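Local coordinates for protein Two-component system sensor histidine kinase (PDB 3OTT) that probably senses saccharides with its extracellular beta-propeller and beta-sandwich region and passes the signal on through histidine kinase and DNA-binding activities inside the cell, at residues G118-L123 against T147-I152; N141-N146 against I159-Y164; T436-I441 against G471-Q476; W486-N491 against K517-L522; Q274-N279 against I292-D297. All coordinates share one frame; numbering follows the deposited sequence.

Interaction 1 of 5, residues G118-L123 against T147-I152; sequences GALNGL and TIYSII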
# COMPACT_ATOMS: atom_id res chain seq x y z
N GLY B 118 23.10 18.80 -7.92
CA GLY B 118 23.25 20.12 -8.52
C GLY B 118 24.34 20.93 -7.81
O GLY B 118 24.35 21.06 -6.58
N ALA B 119 25.21 21.55 -8.60
CA ALA B 119 26.37 22.26 -8.08
C ALA B 119 26.52 23.65 -8.71
O ALA B 119 25.81 24.00 -9.66
CB ALA B 119 27.66 21.41 -8.30
N LEU B 120 27.44 24.44 -8.18
CA LEU B 120 27.66 25.78 -8.67
C LEU B 120 28.13 25.75 -10.10
O LEU B 120 27.88 26.73 -10.84
CB LEU B 120 28.66 26.55 -7.81
CG LEU B 120 28.08 27.19 -6.53
CD1 LEU B 120 29.04 28.25 -5.96
CD2 LEU B 120 26.67 27.79 -6.75
N ASN B 121 28.84 24.68 -10.49
CA ASN B 121 29.24 24.55 -11.90
C ASN B 121 28.93 23.24 -12.64
O ASN B 121 29.72 22.79 -13.44
CB ASN B 121 30.70 25.03 -12.15
CG ASN B 121 30.95 25.50 -13.67
OD1 ASN B 121 31.80 24.96 -14.39
ND2 ASN B 121 30.18 26.49 -14.11
N GLY B 122 27.77 22.64 -12.39
CA GLY B 122 27.29 21.52 -13.20
C GLY B 122 26.19 20.71 -12.50
O GLY B 122 25.93 20.86 -11.29
N LEU B 123 25.55 19.86 -13.30
CA LEU B 123 24.50 18.99 -12.88
C LEU B 123 24.98 17.58 -13.14
O LEU B 123 25.58 17.31 -14.21
CB LEU B 123 23.20 19.24 -13.68
CG LEU B 123 21.99 18.33 -13.43
CD1 LEU B 123 21.40 18.55 -12.00
CD2 LEU B 123 20.89 18.52 -14.52
N THR B 147 24.91 26.49 -13.41
CA THR B 147 24.68 26.76 -11.98
C THR B 147 23.30 26.30 -11.51
O THR B 147 22.30 26.94 -11.84
CB THR B 147 24.93 28.22 -11.64
OG1 THR B 147 26.29 28.51 -11.95
CG2 THR B 147 24.78 28.48 -10.12
N ILE B 148 23.26 25.23 -10.71
CA ILE B 148 22.05 24.57 -10.27
C ILE B 148 21.74 24.91 -8.83
O ILE B 148 22.61 24.73 -7.96
CB ILE B 148 22.23 23.04 -10.32
CG1 ILE B 148 22.86 22.60 -11.64
CG2 ILE B 148 20.89 22.31 -10.09
CD1 ILE B 148 22.08 23.06 -12.92
N TYR B 149 20.52 25.38 -8.56
CA TYR B 149 20.12 25.67 -7.18
C TYR B 149 19.09 24.72 -6.58
O TYR B 149 18.93 24.67 -5.39
CB TYR B 149 19.59 27.12 -7.01
CG TYR B 149 20.61 28.16 -7.30
CD1 TYR B 149 21.88 28.13 -6.68
CD2 TYR B 149 20.32 29.19 -8.16
CE1 TYR B 149 22.81 29.11 -6.91
CE2 TYR B 149 21.25 30.15 -8.44
CZ TYR B 149 22.50 30.13 -7.80
OH TYR B 149 23.42 31.10 -8.10
N SER B 150 18.31 24.06 -7.41
CA SER B 150 17.19 23.27 -6.90
C SER B 150 16.87 22.18 -7.88
O SER B 150 16.86 22.40 -9.09
CB SER B 150 15.95 24.14 -6.72
OG SER B 150 14.96 23.33 -6.02
N ILE B 151 16.69 20.99 -7.36
CA ILE B 151 16.24 19.85 -8.13
C ILE B 151 15.26 18.99 -7.37
O ILE B 151 15.45 18.78 -6.15
CB ILE B 151 17.32 19.06 -8.93
CG1 ILE B 151 16.96 17.60 -8.96
CG2 ILE B 151 18.73 19.26 -8.50
CD1 ILE B 151 17.59 16.92 -10.05
N ILE B 152 14.17 18.60 -8.06
CA ILE B 152 13.14 17.73 -7.49
C ILE B 152 12.68 16.63 -8.42
O ILE B 152 12.71 16.75 -9.66
CB ILE B 152 11.85 18.49 -6.98
CG1 ILE B 152 11.18 19.23 -8.11
CG2 ILE B 152 12.13 19.35 -5.69
CD1 ILE B 152 9.70 19.57 -7.87
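Leu-120 meets the Tyr-149 ring obliquely, its CD2 lying 4.1 Å from CE1. The same methyl rests 3.9 Å from CG2 of Thr-147, whose side chain runs alongside Leu-120 and points the same way. Threonine suits this place because its two branches do different work. With OG1 anti to the carbonyl carbon (chi1 -60°), the hydroxyl turns to Leu-120 O and donates a short bond of 2.6 Å from OG1, tilted somewhat from the carbonyl plane, while the methyl joins the apolar patch. A valine at Thr-147 would keep that methyl but would probably leave Leu-120 O without the hydroxyl that ties the turn to the chain entering the next blade. Beside this bond, Ile-148 N donates almost straight to Ala-119 O (3.0 Å, 175°). Ile-148 then packs its CB 3.6 Å from Gly-118 CA, a fit that depends on glycine, since a CB on Gly-118 would run into Ile-148 CG2. Gly-122 is needed for another reason: its backbone angles would jam a side chain against the preceding carbonyl. Farther in, Leu-123 CB touches Ile-148 CG1 at 3.9 Å. Ile-148 and Ile-151 both point toward the hairpin because a classic beta bulge, Tyr-149 and Ser-150 facing Gly-162, shifts the alternation by one residue. The contact thus seats the tight turn between strands 114-119 and 122-127 of one propeller blade against the first strand, 148-153, of the next, with Val-161 and Thr-163 of strand 159-163 packing on Ile-148 and Trp-116 touching Leu-123 and Ile-151.

Interaction 2 of 5, residues N141-N146 against I159-Y164; sequences NGLPNN and IYVGTY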
# COMPACT_ATOMS: atom_id res chain seq x y z
N ASN B 141 23.45 19.04 -23.39
CA ASN B 141 22.10 18.67 -22.94
C ASN B 141 21.01 19.77 -23.01
O ASN B 141 19.84 19.48 -22.76
CB ASN B 141 22.15 17.96 -21.57
CG ASN B 141 23.27 16.89 -21.49
OD1 ASN B 141 24.45 17.21 -21.25
ND2 ASN B 141 22.89 15.62 -21.68
N GLY B 142 21.38 20.99 -23.40
CA GLY B 142 20.44 22.12 -23.50
C GLY B 142 20.04 22.66 -22.13
O GLY B 142 18.95 23.23 -21.97
N LEU B 143 20.89 22.49 -21.12
CA LEU B 143 20.62 23.15 -19.84
C LEU B 143 20.62 24.67 -20.04
O LEU B 143 21.40 25.18 -20.84
CB LEU B 143 21.66 22.75 -18.81
CG LEU B 143 21.40 21.48 -18.02
CD1 LEU B 143 22.55 21.33 -17.05
CD2 LEU B 143 20.06 21.56 -17.27
N PRO B 144 19.73 25.41 -19.34
CA PRO B 144 19.80 26.87 -19.59
C PRO B 144 21.07 27.49 -18.95
O PRO B 144 21.60 28.48 -19.45
CB PRO B 144 18.48 27.42 -19.00
CG PRO B 144 17.95 26.33 -18.11
CD PRO B 144 18.54 25.02 -18.58
N ASN B 145 21.60 26.85 -17.90
CA ASN B 145 22.79 27.34 -17.19
C ASN B 145 23.37 26.12 -16.41
O ASN B 145 22.65 25.17 -16.19
CB ASN B 145 22.40 28.55 -16.32
CG ASN B 145 23.60 29.31 -15.76
OD1 ASN B 145 24.22 28.86 -14.80
ND2 ASN B 145 23.91 30.48 -16.34
N ASN B 146 24.67 26.11 -16.12
CA ASN B 146 25.33 25.04 -15.34
C ASN B 146 25.31 25.29 -13.84
O ASN B 146 25.68 24.41 -13.08
CB ASN B 146 26.80 24.91 -15.78
CG ASN B 146 26.94 24.45 -17.25
OD1 ASN B 146 26.26 23.47 -17.68
ND2 ASN B 146 27.77 25.16 -18.03
N ILE B 159 11.89 15.02 -13.68
CA ILE B 159 12.94 15.74 -13.00
C ILE B 159 12.93 17.20 -13.39
O ILE B 159 13.13 17.52 -14.57
CB ILE B 159 14.33 15.14 -13.27
CG1 ILE B 159 14.40 13.64 -12.94
CG2 ILE B 159 15.40 15.94 -12.61
CD1 ILE B 159 14.31 13.29 -11.45
N TYR B 160 12.77 18.07 -12.38
CA TYR B 160 12.71 19.50 -12.56
C TYR B 160 13.99 20.11 -12.04
O TYR B 160 14.40 19.80 -10.94
CB TYR B 160 11.47 20.12 -11.88
CG TYR B 160 10.17 19.81 -12.62
CD1 TYR B 160 9.47 18.68 -12.35
CD2 TYR B 160 9.69 20.67 -13.62
CE1 TYR B 160 8.28 18.39 -12.99
CE2 TYR B 160 8.52 20.39 -14.31
CZ TYR B 160 7.83 19.21 -14.00
OH TYR B 160 6.68 18.88 -14.65
N VAL B 161 14.61 21.00 -12.80
CA VAL B 161 15.92 21.56 -12.44
C VAL B 161 15.84 23.10 -12.48
O VAL B 161 15.66 23.69 -13.56
CB VAL B 161 17.02 21.06 -13.41
CG1 VAL B 161 18.42 21.71 -13.11
CG2 VAL B 161 17.05 19.58 -13.41
N GLY B 162 16.02 23.74 -11.32
CA GLY B 162 16.04 25.19 -11.20
C GLY B 162 17.48 25.69 -11.20
O GLY B 162 18.32 25.22 -10.43
N THR B 163 17.77 26.68 -12.04
CA THR B 163 19.12 27.14 -12.26
C THR B 163 19.25 28.65 -12.07
O THR B 163 18.28 29.33 -11.76
CB THR B 163 19.63 26.80 -13.71
OG1 THR B 163 19.11 27.72 -14.68
CG2 THR B 163 19.43 25.30 -14.12
N TYR B 164 20.47 29.13 -12.23
CA TYR B 164 20.78 30.54 -12.25
C TYR B 164 19.92 31.26 -13.33
O TYR B 164 19.53 32.40 -13.14
CB TYR B 164 22.28 30.71 -12.55
CG TYR B 164 22.74 32.11 -12.56
CD1 TYR B 164 23.17 32.70 -13.74
CD2 TYR B 164 22.73 32.88 -11.41
CE1 TYR B 164 23.57 34.01 -13.78
CE2 TYR B 164 23.13 34.20 -11.45
CZ TYR B 164 23.55 34.76 -12.64
OH TYR B 164 23.98 36.09 -12.66
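Asn-145 sets its amide against Tyr-164, with ND2 3.5 Å from CD1 at the ring edge, near the ring plane, and OD1 3.5 Å from Tyr-164 CB. The amide and ring planes stand 55° apart, so the two groups cross rather than stack. One residue back along strand 159-163, Thr-163 OG1 faces carbon only across this contact: Asn-145 CB at 3.8 Å and Pro-144 CG at 3.9 Å. Its torsion (chi1 78°), which sets OG1 between the backbone N and the carbonyl carbon, turns the hydroxyl to its polar partners, Asn-165 N and Gly-166 O in the following turn. The Asn-145 amide is positioned in the same local fashion, OD1 accepting a hydrogen bond from Thr-147 N. A leucine in place of Asn-145 would probably leave Thr-147 N without that acceptor and free the chain before strand 148-153 to shift. Deeper in, Leu-143 CD2 comes loosely to 4.5 Å from Val-161 CG1, and Phe-177 touches both residues. The segment 141-146 runs from the short helix 138-141 to strand 148-153 and lies across a propeller blade, over strands 159-163 and 166-171, where Cys-168 packs under Leu-143 and Pro-144.

Interaction 3 of 5, residues T436-I441 against G471-Q476; sequences TCLGGI and GMFINQ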
# COMPACT_ATOMS: atom_id res chain seq x y z
N THR B 436 -31.81 -10.05 14.86
CA THR B 436 -31.70 -10.22 13.44
C THR B 436 -32.49 -9.12 12.62
O THR B 436 -33.37 -8.47 13.13
CB THR B 436 -32.27 -11.63 13.18
OG1 THR B 436 -31.29 -12.60 13.61
CG2 THR B 436 -32.53 -11.87 11.81
N CYS B 437 -32.17 -8.97 11.34
CA CYS B 437 -33.09 -8.34 10.43
C CYS B 437 -33.93 -9.49 9.84
O CYS B 437 -33.37 -10.56 9.48
CB CYS B 437 -32.29 -7.60 9.34
SG CYS B 437 -33.23 -6.96 7.90
N LEU B 438 -35.24 -9.34 9.81
CA LEU B 438 -36.16 -10.35 9.20
C LEU B 438 -36.51 -11.58 10.04
O LEU B 438 -37.58 -12.15 9.84
CB LEU B 438 -35.73 -10.82 7.80
CG LEU B 438 -35.79 -9.90 6.57
CD1 LEU B 438 -35.21 -10.74 5.39
CD2 LEU B 438 -37.20 -9.41 6.23
N GLY B 439 -35.66 -11.98 10.98
CA GLY B 439 -36.02 -13.13 11.82
C GLY B 439 -36.35 -12.81 13.27
O GLY B 439 -36.39 -13.70 14.11
N GLY B 440 -36.58 -11.56 13.61
CA GLY B 440 -36.79 -11.26 15.02
C GLY B 440 -35.59 -11.54 15.93
O GLY B 440 -34.45 -11.31 15.54
N ILE B 441 -35.87 -11.98 17.17
CA ILE B 441 -34.83 -12.34 18.13
C ILE B 441 -34.80 -13.86 18.43
O ILE B 441 -35.82 -14.53 18.59
CB ILE B 441 -35.03 -11.57 19.48
CG1 ILE B 441 -34.95 -10.04 19.28
CG2 ILE B 441 -34.02 -12.04 20.55
CD1 ILE B 441 -35.76 -9.24 20.39
N GLY B 471 -42.20 -5.64 15.49
CA GLY B 471 -41.60 -5.74 14.15
C GLY B 471 -40.53 -6.82 14.07
O GLY B 471 -40.21 -7.45 15.08
N MET B 472 -39.96 -7.03 12.88
CA MET B 472 -39.05 -8.15 12.65
C MET B 472 -37.60 -7.70 12.42
O MET B 472 -36.67 -8.55 12.45
CB MET B 472 -39.53 -9.04 11.50
CG MET B 472 -40.80 -9.86 11.84
SD MET B 472 -40.54 -11.00 13.25
CE MET B 472 -39.59 -12.30 12.55
N PHE B 473 -37.42 -6.38 12.22
CA PHE B 473 -36.10 -5.75 12.07
C PHE B 473 -35.61 -5.15 13.36
O PHE B 473 -36.00 -4.03 13.79
CB PHE B 473 -36.08 -4.70 10.96
CG PHE B 473 -37.10 -4.96 9.90
CD1 PHE B 473 -36.73 -5.60 8.70
CD2 PHE B 473 -38.45 -4.65 10.13
CE1 PHE B 473 -37.69 -5.88 7.72
CE2 PHE B 473 -39.42 -4.93 9.18
CZ PHE B 473 -39.03 -5.54 7.95
N ILE B 474 -34.70 -5.89 13.96
CA ILE B 474 -34.22 -5.54 15.28
C ILE B 474 -32.76 -5.09 15.25
O ILE B 474 -31.90 -5.82 14.76
CB ILE B 474 -34.52 -6.66 16.26
CG1 ILE B 474 -36.03 -6.70 16.52
CG2 ILE B 474 -34.01 -6.31 17.62
CD1 ILE B 474 -36.80 -7.58 15.78
N ASN B 475 -32.49 -3.87 15.70
CA ASN B 475 -31.14 -3.32 15.66
C ASN B 475 -30.26 -3.73 16.83
O ASN B 475 -29.14 -4.09 16.60
CB ASN B 475 -31.12 -1.77 15.49
CG ASN B 475 -31.27 -1.29 13.98
OD1 ASN B 475 -32.08 -1.82 13.20
ND2 ASN B 475 -30.52 -0.24 13.61
N GLN B 476 -30.73 -3.58 18.08
CA GLN B 476 -29.94 -3.77 19.33
C GLN B 476 -30.86 -4.27 20.46
O GLN B 476 -32.02 -3.84 20.59
CB GLN B 476 -29.37 -2.46 19.87
CG GLN B 476 -28.15 -1.92 19.18
CD GLN B 476 -28.20 -0.40 19.01
OE1 GLN B 476 -29.07 0.12 18.33
NE2 GLN B 476 -27.28 0.29 19.61
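Met-472 folds its side chain back over the glycine pair of the facing turn: bends at chi2 and chi3 bring CE to 3.4 Å from Gly-439 C and 3.3 Å from Gly-440 N. The unbranched, flexible thioether suits a place where the chain must bend over the bare backbone of two glycines. Gly-440 accommodates it, having a positive phi that favours glycine and lying where a side chain would crowd the methionine methyl. The backbone of Met-472 holds the same turn. Its O accepts Gly-440 N at 3.2 Å, in the carbonyl plane on a lone pair, and a second, weak bond from Leu-438 N. Two residues on, Ile-474 N donates to Thr-436 O (3.0 Å, 162°). The topology is that of a beta-propeller, in which the turn between strands 431-436 and 441-445 of one blade meets the chain entering strand 474-479, the first of the next blade. Ile-474 points toward the turn. Its CD1 lies 3.8 Å from Gly-440 CA, and its CG2 comes to 4.2 Å from Ile-441 CG1, the two isoleucines crossing at about a right angle as branched aliphatic groups pack between the blades. Phe-473 lies to the other side of the backbone bonds and offers its ring edge to Cys-437, whose SG is 3.8 Å from CD1 and in the ring plane, a sulfur-aromatic contact. Leu-438 CD2 approaches the same ring obliquely, 3.9 Å from CE1. On the outer side, Glu-98 of the second subunit packs on both Leu-438 and Phe-473, and Arg-131 of that subunit on Cys-437.

Interaction 4 of 5, residues W486-N491 against K517-L522; sequences WVLLYN and KSPNYL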
# COMPACT_ATOMS: atom_id res chain seq x y z
N TRP B 486 -34.27 -5.03 26.62
CA TRP B 486 -34.82 -3.87 25.94
C TRP B 486 -34.36 -3.94 24.49
O TRP B 486 -33.22 -4.36 24.21
CB TRP B 486 -34.36 -2.55 26.58
CG TRP B 486 -34.88 -2.37 27.97
CD1 TRP B 486 -34.35 -2.88 29.12
CD2 TRP B 486 -36.04 -1.65 28.36
NE1 TRP B 486 -35.10 -2.53 30.19
CE2 TRP B 486 -36.16 -1.78 29.76
CE3 TRP B 486 -37.01 -0.94 27.65
CZ2 TRP B 486 -37.20 -1.19 30.49
CZ3 TRP B 486 -38.06 -0.35 28.37
CH2 TRP B 486 -38.15 -0.47 29.78
N VAL B 487 -35.26 -3.54 23.60
CA VAL B 487 -35.15 -3.89 22.19
C VAL B 487 -35.33 -2.64 21.33
O VAL B 487 -36.37 -1.97 21.43
CB VAL B 487 -36.28 -4.83 21.84
CG1 VAL B 487 -36.23 -5.16 20.33
CG2 VAL B 487 -36.22 -6.05 22.69
N LEU B 488 -34.32 -2.32 20.54
CA LEU B 488 -34.41 -1.25 19.56
C LEU B 488 -34.79 -1.86 18.18
O LEU B 488 -34.09 -2.74 17.68
CB LEU B 488 -33.08 -0.51 19.55
CG LEU B 488 -32.83 0.73 18.66
CD1 LEU B 488 -32.88 0.32 17.22
CD2 LEU B 488 -33.81 1.95 18.88
N LEU B 489 -35.94 -1.45 17.62
CA LEU B 489 -36.39 -1.86 16.27
C LEU B 489 -36.12 -0.78 15.21
O LEU B 489 -36.10 0.37 15.51
CB LEU B 489 -37.89 -2.28 16.25
CG LEU B 489 -38.21 -3.34 17.32
CD1 LEU B 489 -38.62 -2.69 18.67
CD2 LEU B 489 -39.22 -4.32 16.88
N TYR B 490 -35.90 -1.19 13.97
CA TYR B 490 -35.60 -0.25 12.89
C TYR B 490 -36.88 0.54 12.54
O TYR B 490 -37.97 -0.05 12.36
CB TYR B 490 -35.04 -1.02 11.68
CG TYR B 490 -34.80 -0.19 10.42
CD1 TYR B 490 -33.69 0.68 10.31
CD2 TYR B 490 -35.69 -0.27 9.30
CE1 TYR B 490 -33.45 1.44 9.15
CE2 TYR B 490 -35.46 0.51 8.11
CZ TYR B 490 -34.32 1.35 8.05
OH TYR B 490 -34.07 2.11 6.92
N ASN B 491 -36.75 1.86 12.47
CA ASN B 491 -37.87 2.77 12.04
C ASN B 491 -39.27 2.36 12.57
O ASN B 491 -40.18 2.04 11.82
CB ASN B 491 -37.88 3.04 10.51
CG ASN B 491 -38.73 4.29 10.12
OD1 ASN B 491 -38.68 5.33 10.81
ND2 ASN B 491 -39.53 4.17 9.05
N LYS B 517 -39.10 11.62 15.99
CA LYS B 517 -38.30 11.17 17.12
C LYS B 517 -38.20 9.64 17.21
O LYS B 517 -37.97 9.08 18.28
CB LYS B 517 -38.75 11.84 18.43
CG LYS B 517 -38.40 13.30 18.46
CD LYS B 517 -39.11 14.04 19.53
CE LYS B 517 -38.46 13.80 20.86
NZ LYS B 517 -38.60 15.01 21.71
N SER B 518 -38.40 8.99 16.08
CA SER B 518 -38.22 7.55 15.96
C SER B 518 -36.78 7.16 16.37
O SER B 518 -35.83 7.73 15.86
CB SER B 518 -38.54 7.09 14.55
OG SER B 518 -38.23 5.73 14.41
N PRO B 519 -36.63 6.23 17.31
CA PRO B 519 -35.31 5.91 17.88
C PRO B 519 -34.44 5.14 16.93
O PRO B 519 -34.95 4.38 16.14
CB PRO B 519 -35.63 5.01 19.11
CG PRO B 519 -37.05 4.54 18.93
CD PRO B 519 -37.73 5.39 17.87
N ASN B 520 -33.13 5.32 17.03
CA ASN B 520 -32.24 4.53 16.21
C ASN B 520 -30.95 4.15 16.95
O ASN B 520 -30.04 3.66 16.34
CB ASN B 520 -31.90 5.25 14.89
CG ASN B 520 -30.88 6.36 15.11
OD1 ASN B 520 -31.03 7.17 16.04
ND2 ASN B 520 -29.80 6.38 14.29
N TYR B 521 -30.91 4.32 18.26
CA TYR B 521 -29.76 3.91 19.02
C TYR B 521 -30.13 3.64 20.45
O TYR B 521 -30.91 4.38 21.05
CB TYR B 521 -28.62 4.96 19.01
CG TYR B 521 -27.26 4.28 19.10
CD1 TYR B 521 -26.71 3.93 20.33
CD2 TYR B 521 -26.53 3.95 17.93
CE1 TYR B 521 -25.46 3.24 20.41
CE2 TYR B 521 -25.30 3.30 18.00
CZ TYR B 521 -24.76 2.94 19.23
OH TYR B 521 -23.51 2.28 19.29
N LEU B 522 -29.50 2.62 21.01
CA LEU B 522 -29.80 2.22 22.38
C LEU B 522 -28.57 1.73 23.16
O LEU B 522 -27.73 1.07 22.60
CB LEU B 522 -30.89 1.16 22.36
CG LEU B 522 -31.79 0.67 23.50
CD1 LEU B 522 -31.42 -0.70 23.87
CD2 LEU B 522 -32.03 1.56 24.73
O HOH W 1 -37.21 2.56 15.74
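Pro-519 O and Leu-489 O, 4.2 Å apart and both acceptors, are joined by a water that donates to each, at 2.9 Å from Pro-519 O and at a distance from Leu-489 O that is modelled rather short. The water supplies the hydrogens that two carbonyls cannot offer one another. Inward from it the contact is aliphatic and centres on Leu-488. Its CG is anti to the backbone N (chi1 -178°), which extends CD2 across to Pro-519, 3.6 Å from CB, and over the backbone beyond, 3.8 Å from Tyr-521 N. Proline suits that place, giving the leucine a rigid carbon surface and no N-H to satisfy. Leu-522 slides past Leu-488 in the opposite direction, with Leu-522 CB 3.9 Å from Leu-488 CB. Leu-522 CD1 lies 4.1 Å from Trp-486 O. Trp-486 itself leads away, its NE1 bonded to Asp-480. At the outer end Asn-491 OD1 sits near Ser-518 OG, but the serine hydroxyl has its hydrogen bond with Asn-492 O. Asn-520 and Tyr-521 both face Gly-533 in a classic beta bulge, beyond which Leu-522 again points toward strand 485-489. Strands 486-489 and 519-522 belong to successive propeller blades; their axes pass 7.0 Å apart with their directions 140° from one another, too far for sheet pairing. Ile-478 and Val-532, from strands of the two blades, both pack on Leu-522. The chemistry implies that blade meets blade here by leucines packed past one another and a proline, with polar ties at the margin: the bridging water and the Ser-518 bond to Asn-492 O.

Interaction 5 of 5, residues Q274-N279 against I292-D297; sequences QSLTNN and IWLGTD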
# COMPACT_ATOMS: atom_id res chain seq x y z
N GLN B 274 9.50 34.34 21.70
CA GLN B 274 8.82 33.26 21.02
C GLN B 274 8.48 33.58 19.56
O GLN B 274 7.81 32.79 18.91
CB GLN B 274 7.52 32.90 21.74
CG GLN B 274 7.64 32.39 23.13
CD GLN B 274 6.25 32.18 23.74
OE1 GLN B 274 5.32 32.95 23.48
NE2 GLN B 274 6.11 31.13 24.51
N SER B 275 8.87 34.75 19.04
CA SER B 275 8.61 35.03 17.63
C SER B 275 9.64 34.31 16.79
O SER B 275 10.61 33.74 17.32
CB SER B 275 8.66 36.52 17.31
OG SER B 275 9.98 36.96 17.44
N LEU B 276 9.42 34.33 15.48
CA LEU B 276 10.33 33.71 14.53
C LEU B 276 11.70 34.21 14.90
O LEU B 276 11.86 35.40 15.08
CB LEU B 276 10.01 34.17 13.12
CG LEU B 276 10.97 33.76 12.03
CD1 LEU B 276 10.98 32.29 11.86
CD2 LEU B 276 10.58 34.50 10.66
N THR B 277 12.67 33.31 14.98
CA THR B 277 14.03 33.64 15.49
C THR B 277 14.79 34.60 14.57
O THR B 277 15.48 35.50 15.03
CB THR B 277 14.87 32.34 15.72
OG1 THR B 277 16.05 32.67 16.44
CG2 THR B 277 15.29 31.66 14.41
N ASN B 278 14.66 34.41 13.25
CA ASN B 278 15.31 35.32 12.31
C ASN B 278 14.48 35.33 11.01
O ASN B 278 13.81 34.34 10.71
CB ASN B 278 16.75 34.82 12.07
CG ASN B 278 17.52 35.66 11.08
OD1 ASN B 278 17.63 35.29 9.91
ND2 ASN B 278 18.11 36.75 11.54
N ASN B 279 14.61 36.40 10.23
CA ASN B 279 13.74 36.69 9.07
C ASN B 279 14.25 35.99 7.81
O ASN B 279 13.52 35.91 6.80
CB ASN B 279 13.62 38.22 8.80
CG ASN B 279 12.62 38.91 9.73
OD1 ASN B 279 11.76 38.27 10.35
ND2 ASN B 279 12.74 40.23 9.86
N ILE B 292 6.71 21.83 11.79
CA ILE B 292 7.46 22.62 10.81
C ILE B 292 8.75 23.14 11.44
O ILE B 292 8.70 23.88 12.42
CB ILE B 292 6.64 23.85 10.48
CG1 ILE B 292 5.26 23.45 9.91
CG2 ILE B 292 7.38 24.80 9.58
CD1 ILE B 292 5.31 22.41 8.76
N TRP B 293 9.87 22.82 10.83
CA TRP B 293 11.18 23.21 11.26
C TRP B 293 11.61 24.33 10.31
O TRP B 293 11.61 24.12 9.11
CB TRP B 293 12.18 21.99 11.16
CG TRP B 293 11.77 20.86 12.08
CD1 TRP B 293 10.78 19.93 11.87
CD2 TRP B 293 12.26 20.63 13.41
NE1 TRP B 293 10.64 19.13 12.97
CE2 TRP B 293 11.54 19.54 13.93
CE3 TRP B 293 13.26 21.24 14.19
CZ2 TRP B 293 11.82 19.01 15.20
CZ3 TRP B 293 13.52 20.75 15.46
CH2 TRP B 293 12.82 19.63 15.95
N LEU B 294 12.01 25.48 10.85
CA LEU B 294 12.52 26.60 10.02
C LEU B 294 13.96 26.86 10.39
O LEU B 294 14.28 27.16 11.56
CB LEU B 294 11.72 27.91 10.24
CG LEU B 294 10.21 27.70 10.29
CD1 LEU B 294 9.52 28.86 11.04
CD2 LEU B 294 9.72 27.63 8.82
N GLY B 295 14.81 26.77 9.38
CA GLY B 295 16.24 27.02 9.52
C GLY B 295 16.58 28.37 8.93
O GLY B 295 16.32 28.64 7.70
N THR B 296 17.21 29.18 9.77
CA THR B 296 17.34 30.56 9.51
C THR B 296 18.80 30.96 9.66
O THR B 296 19.68 30.14 9.93
CB THR B 296 16.49 31.39 10.46
OG1 THR B 296 17.18 31.45 11.71
CG2 THR B 296 15.11 30.77 10.72
N ASP B 297 19.03 32.24 9.40
CA ASP B 297 20.30 32.83 9.50
C ASP B 297 20.71 32.99 10.97
O ASP B 297 21.85 33.31 11.23
CB ASP B 297 20.28 34.22 8.83
CG ASP B 297 21.52 34.50 8.05
OD1 ASP B 297 21.96 33.59 7.32
OD2 ASP B 297 22.07 35.61 8.16
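Thr-296 has its OG1 set between the backbone N and the carbonyl carbon (chi1 78°), while Asn-278 extends CG anti to its own N (chi1 178°), and these two torsions bring the threonine hydroxyl to 3.4 Å from Asn-278 CB and carry the amide on toward Asp-297. There Asn-278 OD1 takes a weak bond from Asp-297 N, 3.4 Å long and bent to 129°; its stronger partner is Ile-280. Asparagine and aspartate lie side by side, pointing the same way, and the carboxylate has its main polar partner in Trp-282. Thr-277 CG2 leans on Thr-296 OG1 at 3.3 Å, leaving its own hydroxyl to Tyr-16 OH and Tyr-298 O. Leu-276 and Leu-294 complete the inner end, their CD1 methyls 3.8 Å apart as the side chains cross at about a right angle. Strand 292-296 belongs to the blade that closes the first propeller, where the early strand 13-15 joins strands from the far end of the circle. Since Thr-296 OG1 is already engaged by Gly-299 O and Tyr-298 N, the chemistry implies that the two segments meet mostly by packing plus one weak bond, while Thr-277 OG1 ties the loop to the turn after the strand through Tyr-298 O.

Interactions 1 and 2 are 7 Å apart, centre to centre like the other separations here, and share a blade: strands 148-153 and 159-163 pair within it, Ser-150 O lying 2.7 Å from Gly-162 N in a probable hydrogen bond. Interactions 3 and 4, with centres 11 Å apart, are coupled likewise through strands 474-479 and 485-489, with Gln-476 O 2.8 Å from Leu-488 N. The first pair lies in the N-terminal propeller, whose closing blade holds interaction 5, its centre about 26 Å from that of interaction 1; the second lies in the following propeller, the centres of interactions 1 and 3 being about 69 Å apart. Interactions 2 and 5 repeat one Asn-Thr packing pattern. None supplies a residue to the hexatantalum dodecabromide site.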